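Local coordinates for envelope protein (White spot syndrome virus, PDB 7DDA) that forms part of the white spot syndrome virus envelope and probably binds heparin through sulfate-binding sites in this C-terminal domain, at residues K106-E118 with N136-F150. Residues are numbered along the deposited sequence; the frame is centred on the assembly and turned at random.
With SO4 (sulfate ion), chain B.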
loop_
_atom_site.group_PDB
_atom_site.type_symbol
_atom_site.label_atom_id
_atom_site.label_comp_id
_atom_site.label_asym_id
_atom_site.label_seq_id
_atom_site.Cartn_x
_atom_site.Cartn_y
_atom_site.Cartn_z
ATOM N N LYS A 106 -14.319 16.807 -11.324
ATOM C CA LYS A 106 -14.700 17.727 -10.258
ATOM C C LYS A 106 -14.704 19.149 -10.800
ATOM O O LYS A 106 -13.637 19.723 -11.064
ATOM C CB LYS A 106 -13.742 17.617 -9.078
ATOM C CG LYS A 106 -14.062 16.522 -8.130
ATOM C CD LYS A 106 -13.180 16.615 -6.910
ATOM C CE LYS A 106 -13.779 17.578 -5.906
ATOM N NZ LYS A 106 -15.191 17.218 -5.616
ATOM N N ALA A 107 -15.892 19.729 -10.943
ATOM C CA ALA A 107 -15.977 21.107 -11.404
ATOM C C ALA A 107 -15.230 22.024 -10.443
ATOM O O ALA A 107 -15.435 21.970 -9.228
ATOM C CB ALA A 107 -17.436 21.529 -11.538
ATOM N N GLY A 108 -14.323 22.830 -10.990
ATOM C CA GLY A 108 -13.525 23.748 -10.217
ATOM C C GLY A 108 -12.150 23.245 -9.827
ATOM O O GLY A 108 -11.262 24.065 -9.557
ATOM N N TYR A 109 -11.932 21.930 -9.804
ATOM C CA TYR A 109 -10.750 21.366 -9.161
ATOM C C TYR A 109 -9.647 20.996 -10.146
ATOM O O TYR A 109 -9.907 20.549 -11.266
ATOM C CB TYR A 109 -11.119 20.137 -8.338
ATOM C CG TYR A 109 -11.813 20.464 -7.036
ATOM C CD1 TYR A 109 -13.174 20.754 -6.997
ATOM C CD2 TYR A 109 -11.100 20.484 -5.838
ATOM C CE1 TYR A 109 -13.804 21.048 -5.794
ATOM C CE2 TYR A 109 -11.723 20.770 -4.635
ATOM C CZ TYR A 109 -13.071 21.052 -4.618
ATOM O OH TYR A 109 -13.674 21.336 -3.418
ATOM N N THR A 110 -8.413 21.206 -9.707
ATOM C CA THR A 110 -7.216 20.656 -10.317
ATOM C C THR A 110 -6.724 19.533 -9.413
ATOM O O THR A 110 -6.880 19.612 -8.189
ATOM C CB THR A 110 -6.144 21.741 -10.470
ATOM O OG1 THR A 110 -6.694 22.833 -11.217
ATOM C CG2 THR A 110 -4.898 21.210 -11.190
ATOM N N CYS A 111 -6.155 18.474 -10.002
ATOM C CA CYS A 111 -5.793 17.304 -9.215
ATOM C C CYS A 111 -4.388 16.818 -9.526
ATOM O O CYS A 111 -3.880 16.964 -10.643
ATOM C CB CYS A 111 -6.767 16.144 -9.423
ATOM S SG CYS A 111 -8.453 16.452 -8.860
ATOM N N LEU A 112 -3.771 16.235 -8.504
ATOM C CA LEU A 112 -2.618 15.366 -8.651
ATOM C C LEU A 112 -3.034 13.924 -8.358
ATOM O O LEU A 112 -3.981 13.669 -7.601
ATOM C CB LEU A 112 -1.490 15.806 -7.722
ATOM C CG LEU A 112 -0.744 17.088 -8.092
ATOM C CD1 LEU A 112 0.231 17.420 -6.988
ATOM C CD2 LEU A 112 -0.002 16.970 -9.432
ATOM N N CYS A 113 -2.323 12.981 -8.978
ATOM C CA CYS A 113 -2.600 11.561 -8.809
ATOM C C CYS A 113 -1.289 10.809 -8.647
ATOM O O CYS A 113 -0.403 10.914 -9.502
ATOM C CB CYS A 113 -3.374 11.006 -10.006
ATOM S SG CYS A 113 -4.070 9.367 -9.742
ATOM N N ARG A 114 -1.166 10.039 -7.565
ATOM C CA ARG A 114 -0.076 9.084 -7.407
ATOM C C ARG A 114 -0.668 7.687 -7.260
ATOM O O ARG A 114 -1.793 7.529 -6.772
ATOM C CB ARG A 114 0.803 9.423 -6.200
ATOM C CG ARG A 114 1.461 10.788 -6.267
ATOM C CD ARG A 114 2.507 10.814 -7.345
ATOM N NE ARG A 114 3.065 12.150 -7.555
ATOM C CZ ARG A 114 2.492 13.097 -8.305
ATOM N NH1 ARG A 114 1.320 12.868 -8.898
ATOM N NH2 ARG A 114 3.087 14.276 -8.453
ATOM N N ILE A 115 0.093 6.665 -7.685
ATOM C CA ILE A 115 -0.446 5.317 -7.802
ATOM C C ILE A 115 0.434 4.278 -7.118
ATOM O O ILE A 115 1.648 4.435 -6.954
ATOM C CB ILE A 115 -0.649 4.881 -9.265
ATOM C CG1 ILE A 115 0.713 4.704 -9.911
ATOM C CG2 ILE A 115 -1.580 5.839 -10.027
ATOM C CD1 ILE A 115 0.668 4.096 -11.243
ATOM N N PHE A 116 -0.220 3.184 -6.752
ATOM C CA PHE A 116 0.406 1.952 -6.327
ATOM C C PHE A 116 -0.416 0.807 -6.916
ATOM O O PHE A 116 -1.649 0.887 -6.984
ATOM C CB PHE A 116 0.467 1.866 -4.795
ATOM C CG PHE A 116 0.913 0.522 -4.290
ATOM C CD1 PHE A 116 2.189 0.057 -4.564
ATOM C CD2 PHE A 116 0.030 -0.307 -3.606
ATOM C CE1 PHE A 116 2.596 -1.192 -4.127
ATOM C CE2 PHE A 116 0.434 -1.554 -3.162
ATOM C CZ PHE A 116 1.723 -1.999 -3.420
ATOM N N ALA A 117 0.257 -0.253 -7.349
ATOM C CA ALA A 117 -0.440 -1.389 -7.938
ATOM C C ALA A 117 0.212 -2.694 -7.494
ATOM O O ALA A 117 1.422 -2.750 -7.255
ATOM C CB ALA A 117 -0.456 -1.301 -9.465
ATOM N N GLU A 118 -0.603 -3.740 -7.388
ATOM C CA GLU A 118 -0.145 -5.043 -6.918
ATOM C C GLU A 118 -1.037 -6.140 -7.488
ATOM O O GLU A 118 -2.236 -5.940 -7.700
ATOM C CB GLU A 118 -0.067 -5.068 -5.376
ATOM C CG GLU A 118 -1.338 -4.657 -4.568
ATOM C CD GLU A 118 -2.267 -5.775 -4.125
ATOM O OE1 GLU A 118 -1.844 -6.935 -4.133
ATOM O OE2 GLU A 118 -3.388 -5.472 -3.651
ATOM N N ASN A 136 1.067 9.814 -15.273
ATOM C CA ASN A 136 0.924 11.268 -15.274
ATOM C C ASN A 136 1.162 11.815 -13.867
ATOM O O ASN A 136 0.326 11.656 -12.968
ATOM C CB ASN A 136 -0.453 11.661 -15.802
ATOM C CG ASN A 136 -0.604 13.160 -15.965
ATOM O OD1 ASN A 136 0.201 13.936 -15.452
ATOM N ND2 ASN A 136 -1.621 13.576 -16.708
ATOM N N ARG A 137 2.281 12.496 -13.689
ATOM C CA ARG A 137 2.638 13.103 -12.414
ATOM C C ARG A 137 2.231 14.563 -12.320
ATOM O O ARG A 137 2.447 15.188 -11.277
ATOM C CB ARG A 137 4.150 12.982 -12.186
ATOM C CG ARG A 137 4.571 11.559 -12.021
ATOM C CD ARG A 137 5.999 11.317 -12.394
ATOM N NE ARG A 137 6.358 9.923 -12.118
ATOM C CZ ARG A 137 6.362 9.353 -10.912
ATOM N NH1 ARG A 137 6.082 10.053 -9.811
ATOM N NH2 ARG A 137 6.679 8.071 -10.808
ATOM N N ASP A 138 1.657 15.123 -13.376
ATOM C CA ASP A 138 1.406 16.550 -13.437
ATOM C C ASP A 138 0.013 16.878 -12.933
ATOM O O ASP A 138 -0.751 16.013 -12.505
ATOM C CB ASP A 138 1.580 17.063 -14.861
ATOM C CG ASP A 138 2.896 16.652 -15.454
ATOM O OD1 ASP A 138 3.932 16.830 -14.766
ATOM O OD2 ASP A 138 2.891 16.137 -16.594
ATOM N N GLU A 139 -0.314 18.160 -12.985
ATOM C CA GLU A 139 -1.660 18.586 -12.666
ATOM C C GLU A 139 -2.637 18.043 -13.703
ATOM O O GLU A 139 -2.285 17.817 -14.862
ATOM C CB GLU A 139 -1.713 20.106 -12.604
ATOM C CG GLU A 139 -0.854 20.658 -11.493
ATOM C CD GLU A 139 -1.082 22.132 -11.264
ATOM O OE1 GLU A 139 -0.347 22.730 -10.440
ATOM O OE2 GLU A 139 -2.000 22.682 -11.907
ATOM N N ILE A 140 -3.865 17.792 -13.266
ATOM C CA ILE A 140 -4.903 17.230 -14.114
ATOM C C ILE A 140 -6.113 18.125 -13.947
ATOM O O ILE A 140 -6.766 18.102 -12.895
ATOM C CB ILE A 140 -5.245 15.772 -13.760
ATOM C CG1 ILE A 140 -4.033 14.851 -13.948
ATOM C CG2 ILE A 140 -6.381 15.262 -14.626
ATOM C CD1 ILE A 140 -4.234 13.459 -13.342
ATOM N N ASP A 141 -6.411 18.915 -14.971
ATOM C CA ASP A 141 -7.505 19.866 -14.903
ATOM C C ASP A 141 -8.837 19.146 -15.021
ATOM O O ASP A 141 -8.902 17.933 -15.206
ATOM C CB ASP A 141 -7.352 20.916 -15.991
ATOM C CG ASP A 141 -6.180 21.803 -15.750
ATOM O OD1 ASP A 141 -5.976 22.164 -14.568
ATOM O OD2 ASP A 141 -5.465 22.124 -16.724
ATOM N N GLU A 142 -9.921 19.905 -14.903
ATOM C CA GLU A 142 -11.242 19.308 -15.022
ATOM C C GLU A 142 -11.446 18.770 -16.430
ATOM O O GLU A 142 -11.131 19.441 -17.419
ATOM C CB GLU A 142 -12.320 20.322 -14.674
ATOM C CG GLU A 142 -13.706 19.721 -14.648
ATOM C CD GLU A 142 -14.805 20.768 -14.600
ATOM O OE1 GLU A 142 -14.485 21.965 -14.367
ATOM O OE2 GLU A 142 -15.982 20.383 -14.805
ATOM N N ASN A 143 -11.937 17.536 -16.507
ATOM C CA ASN A 143 -12.167 16.753 -17.718
ATOM C C ASN A 143 -10.874 16.368 -18.424
ATOM O O ASN A 143 -10.922 15.756 -19.500
ATOM C CB ASN A 143 -13.114 17.465 -18.687
ATOM C CG ASN A 143 -14.542 17.425 -18.194
ATOM O OD1 ASN A 143 -15.034 16.361 -17.791
ATOM N ND2 ASN A 143 -15.206 18.577 -18.182
ATOM N N GLU A 144 -9.722 16.679 -17.851
ATOM C CA GLU A 144 -8.484 16.109 -18.342
ATOM C C GLU A 144 -8.251 14.734 -17.702
ATOM O O GLU A 144 -8.732 14.450 -16.605
ATOM C CB GLU A 144 -7.333 17.059 -18.054
ATOM C CG GLU A 144 -6.024 16.544 -18.554
ATOM C CD GLU A 144 -4.896 17.473 -18.237
ATOM O OE1 GLU A 144 -5.170 18.529 -17.602
ATOM O OE2 GLU A 144 -3.749 17.133 -18.620
ATOM N N GLU A 145 -7.557 13.857 -18.423
ATOM C CA GLU A 145 -7.272 12.512 -17.939
ATOM C C GLU A 145 -5.795 12.362 -17.603
ATOM O O GLU A 145 -4.927 13.000 -18.214
ATOM C CB GLU A 145 -7.650 11.438 -18.969
ATOM C CG GLU A 145 -6.690 11.385 -20.151
ATOM C CD GLU A 145 -7.006 10.288 -21.170
ATOM O OE1 GLU A 145 -7.904 9.444 -20.914
ATOM O OE2 GLU A 145 -6.347 10.290 -22.242
ATOM N N GLY A 146 -5.533 11.520 -16.605
ATOM C CA GLY A 146 -4.216 10.946 -16.379
ATOM C C GLY A 146 -4.211 9.489 -16.822
ATOM O O GLY A 146 -5.156 8.742 -16.548
ATOM N N LYS A 147 -3.150 9.096 -17.516
ATOM C CA LYS A 147 -3.008 7.735 -18.022
ATOM C C LYS A 147 -1.960 6.985 -17.208
ATOM O O LYS A 147 -0.854 7.496 -16.992
ATOM C CB LYS A 147 -2.633 7.733 -19.506
ATOM C CG LYS A 147 -3.678 8.414 -20.377
ATOM C CD LYS A 147 -3.516 8.118 -21.867
ATOM C CE LYS A 147 -2.158 8.544 -22.402
ATOM N NZ LYS A 147 -1.904 9.993 -22.332
ATOM N N TYR A 148 -2.299 5.759 -16.793
ATOM C CA TYR A 148 -1.442 4.940 -15.941
ATOM C C TYR A 148 -1.305 3.552 -16.547
ATOM O O TYR A 148 -2.296 2.830 -16.690
ATOM C CB TYR A 148 -2.012 4.910 -14.520
ATOM C CG TYR A 148 -2.075 6.343 -14.021
ATOM C CD1 TYR A 148 -0.917 7.000 -13.608
ATOM C CD2 TYR A 148 -3.256 7.069 -14.061
ATOM C CE1 TYR A 148 -0.939 8.317 -13.218
ATOM C CE2 TYR A 148 -3.287 8.406 -13.665
ATOM C CZ TYR A 148 -2.127 9.016 -13.249
ATOM O OH TYR A 148 -2.144 10.328 -12.847
ATOM N N GLY A 149 -0.086 3.189 -16.930
ATOM C CA GLY A 149 0.173 1.953 -17.653
ATOM C C GLY A 149 1.037 0.992 -16.849
ATOM O O GLY A 149 2.010 1.400 -16.211
ATOM N N PHE A 150 0.685 -0.285 -16.910
ATOM C CA PHE A 150 1.374 -1.298 -16.133
ATOM C C PHE A 150 1.826 -2.423 -17.047
ATOM O O PHE A 150 1.050 -2.898 -17.881
ATOM C CB PHE A 150 0.462 -1.795 -15.024
ATOM C CG PHE A 150 -0.057 -0.686 -14.159
ATOM C CD1 PHE A 150 0.721 -0.174 -13.124
ATOM C CD2 PHE A 150 -1.292 -0.107 -14.415
ATOM C CE1 PHE A 150 0.259 0.863 -12.336
ATOM C CE2 PHE A 150 -1.766 0.940 -13.630
ATOM C CZ PHE A 150 -0.993 1.421 -12.587
HETATM S S SO4 B . -1.370 11.298 -19.319
HETATM O O1 SO4 B . -0.171 12.137 -19.402
HETATM O O2 SO4 B . -2.312 11.888 -18.409
HETATM O O3 SO4 B . -0.924 10.021 -18.783
HETATM O O4 SO4 B . -1.933 11.110 -20.629
HETATM O O HOH W 1 -0.541 13.656 -11.108
#
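Two antiparallel sheets pack face to face as a beta sandwich here, strands 110-118 and 145-150 running nearly parallel (8°) with axes 9.1 Å apart. Small and branched side chains of the first strand meet aromatic rings of the second. Ile-115 CG2 lies over one face of the Tyr-148 ring, 4.1 Å from its centroid, a CH-pi contact. With chi1 at 69°, Ile-115 sends its CG1 branch toward Phe-150, where CD1 comes 3.4 Å from CZ, and the small Ala-117 lets its CB pack against the same ring, 3.7 Å from Phe-150 CE1. The Tyr-148 OH donates to Asn-136 O on a lone pair, satisfying a buried hydroxyl. Lys-147 N donates to sulfate O3 (2.7 Å), with Asn-136 ND2 alongside, a site consistent with the reported heparin binding. Toward the sandwich's end, loop 136-144 joins strand 110-118 by one antiparallel bridge: Cys-111 N donates to Ile-140 O, and Ile-140 N to Cys-111 O (2.8 Å). Cys-111 is also tied to Cys-169 by a disulfide. Bent at chi2 (-69°), Arg-114 brings its guanidinium back to the loop, its NE pairing with Glu-48 of the second subunit, and Arg-114 NH2 makes a weak 3.0 Å bond to Arg-137 O.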